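Local coordinates for protein pectinesterase inhibitor (Actinidia chinensis, PDB 1XG2) that inhibits pectin methylesterase by forming a complex with it and may take part in the regulation of fruit ripening, at residues 66-69 / 70-74. Sequence-based numbering, arbitrary orientation.
Sequences PKLK and GRYET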
loop_
_atom_site.group_PDB
_atom_site.type_symbol
_atom_site.label_atom_id
_atom_site.label_comp_id
_atom_site.label_asym_id
_atom_site.label_seq_id
_atom_site.Cartn_x
_atom_site.Cartn_y
_atom_site.Cartn_z
ATOM N N PRO B 66 5.482 4.959 26.411
ATOM C CA PRO B 66 4.361 4.687 25.495
ATOM C C PRO B 66 4.651 4.866 23.992
ATOM O O PRO B 66 4.149 4.073 23.191
ATOM C CB PRO B 66 3.286 5.680 25.954
ATOM C CG PRO B 66 3.575 5.875 27.402
ATOM C CD PRO B 66 5.088 5.925 27.458
ATOM N N LYS B 67 5.440 5.868 23.621
ATOM C CA LYS B 67 5.728 6.112 22.208
ATOM C C LYS B 67 6.582 4.985 21.639
ATOM O O LYS B 67 6.316 4.475 20.551
ATOM C CB LYS B 67 6.429 7.454 22.009
ATOM C CG LYS B 67 6.471 7.928 20.548
ATOM C CD LYS B 67 7.043 9.341 20.448
ATOM C CE LYS B 67 7.425 9.712 19.026
ATOM N NZ LYS B 67 7.450 11.196 18.800
ATOM N N LEU B 68 7.603 4.598 22.396
ATOM C CA LEU B 68 8.484 3.513 22.000
ATOM C C LEU B 68 7.706 2.210 21.877
ATOM O O LEU B 68 7.889 1.470 20.914
ATOM C CB LEU B 68 9.633 3.360 23.008
ATOM C CG LEU B 68 10.630 2.230 22.737
ATOM C CD1 LEU B 68 11.362 2.400 21.390
ATOM C CD2 LEU B 68 11.627 2.146 23.889
ATOM N N LYS B 69 6.839 1.938 22.853
ATOM C CA LYS B 69 6.025 0.731 22.845
ATOM C C LYS B 69 5.106 0.692 21.623
ATOM O O LYS B 69 4.866 -0.372 21.062
ATOM C CB LYS B 69 5.190 0.634 24.115
ATOM C CG LYS B 69 6.027 0.399 25.366
ATOM C CD LYS B 69 5.162 0.038 26.563
ATOM C CE LYS B 69 4.762 -1.432 26.533
ATOM N NZ LYS B 69 3.395 -1.634 27.105
ATOM N N GLY B 70 4.593 1.851 21.231
ATOM C CA GLY B 70 3.753 1.951 20.042
ATOM C C GLY B 70 4.538 1.652 18.767
ATOM O O GLY B 70 3.993 1.089 17.827
ATOM N N ARG B 71 5.807 2.046 18.732
ATOM C CA ARG B 71 6.691 1.718 17.615
ATOM C C ARG B 71 6.953 0.215 17.547
ATOM O O ARG B 71 6.836 -0.409 16.471
ATOM C CB ARG B 71 7.985 2.524 17.684
ATOM C CG ARG B 71 7.746 3.991 17.448
ATOM C CD ARG B 71 8.958 4.872 17.653
ATOM N NE ARG B 71 8.671 6.213 17.177
ATOM C CZ ARG B 71 9.572 7.080 16.750
ATOM N NH1 ARG B 71 9.171 8.261 16.307
ATOM N NH2 ARG B 71 10.864 6.800 16.788
ATOM N N TYR B 72 7.248 -0.395 18.693
ATOM C CA TYR B 72 7.440 -1.836 18.732
ATOM C C TYR B 72 6.168 -2.589 18.355
ATOM O O TYR B 72 6.234 -3.637 17.724
ATOM C CB TYR B 72 7.876 -2.301 20.114
ATOM C CG TYR B 72 9.268 -1.887 20.546
ATOM C CD1 TYR B 72 9.547 -1.650 21.896
ATOM C CD2 TYR B 72 10.317 -1.768 19.625
ATOM C CE1 TYR B 72 10.819 -1.288 22.316
ATOM C CE2 TYR B 72 11.585 -1.399 20.030
ATOM C CZ TYR B 72 11.839 -1.167 21.382
ATOM O OH TYR B 72 13.112 -0.806 21.784
ATOM N N GLU B 73 5.009 -2.071 18.753
ATOM C CA GLU B 73 3.767 -2.776 18.462
ATOM C C GLU B 73 3.501 -2.738 16.962
ATOM O O GLU B 73 3.037 -3.713 16.391
ATOM C CB GLU B 73 2.582 -2.216 19.243
ATOM C CG GLU B 73 1.294 -3.024 19.044
ATOM C CD GLU B 73 1.412 -4.502 19.464
ATOM O OE1 GLU B 73 2.105 -4.800 20.469
ATOM O OE2 GLU B 73 0.808 -5.385 18.790
ATOM N N THR B 74 3.833 -1.622 16.331
ATOM C CA THR B 74 3.705 -1.487 14.879
ATOM C C THR B 74 4.642 -2.493 14.195
ATOM O O THR B 74 4.252 -3.207 13.266
ATOM C CB THR B 74 4.041 -0.039 14.486
ATOM O OG1 THR B 74 2.973 0.828 14.889
ATOM C CG2 THR B 74 4.134 0.148 12.979
#
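Leu68 and Tyr72, one turn apart near the start of helix 66-95, make the apolar contact of this first stretch. The leucine methyl CD1 lies over one face of the phenol ring in a CH-pi contact, 4.0 Å from the centroid of Tyr72. CG of Leu68 comes within 3.5 Å of Tyr72 CE1. Two torsions bring them together: Leu68 sends CG away from its own backbone N (chi1 179°), and Tyr72 swings its ring back toward the preceding turn, with CG opposite the carbonyl carbon (chi1 -69°). A branched aliphatic suits the place because one methyl, CD1, can lie over the face while CD2 comes near CE1 and OH; the ring in turn reaches Leu59 and Thr60 of helix 34-60 and Pro126. Were Tyr72 cut back to an alanine, CD1 of Leu68 would probably lose its aromatic face, and a gap is likely to open against Leu59 and Pro126.

In the backbone, Tyr72 N bonds to Leu68 O at 3.0 Å, nearly straight at 164°. The equivalent i to i+4 bonds, Gly70 N to Pro66 O, Arg71 N to Lys67 O and Glu73 N to Lys69 O, are more bent; proline, lacking an N-H to donate, fits the first turn.

Lys67 and Arg71 run side by side, CE of the lysine 3.5 Å from Arg71 NH1. Arginine suits its place because one flat group offers several N-H donors: NH1 binds Glu120 O and NH2 Gly121 O. Arg71 also packs on Thr78 of the pectinesterase chain. These carbonyls orient the guanidinium without neutralising it; Lys67 NZ, 4.2 Å from Arg71 NH1, is probably tolerated because solvent can screen the exposed lysine. The leucine-tyrosine pair, largely apolar, packs these first turns against helix 34-60 through Tyr72 and against Phe119 and Pro123 through Leu68.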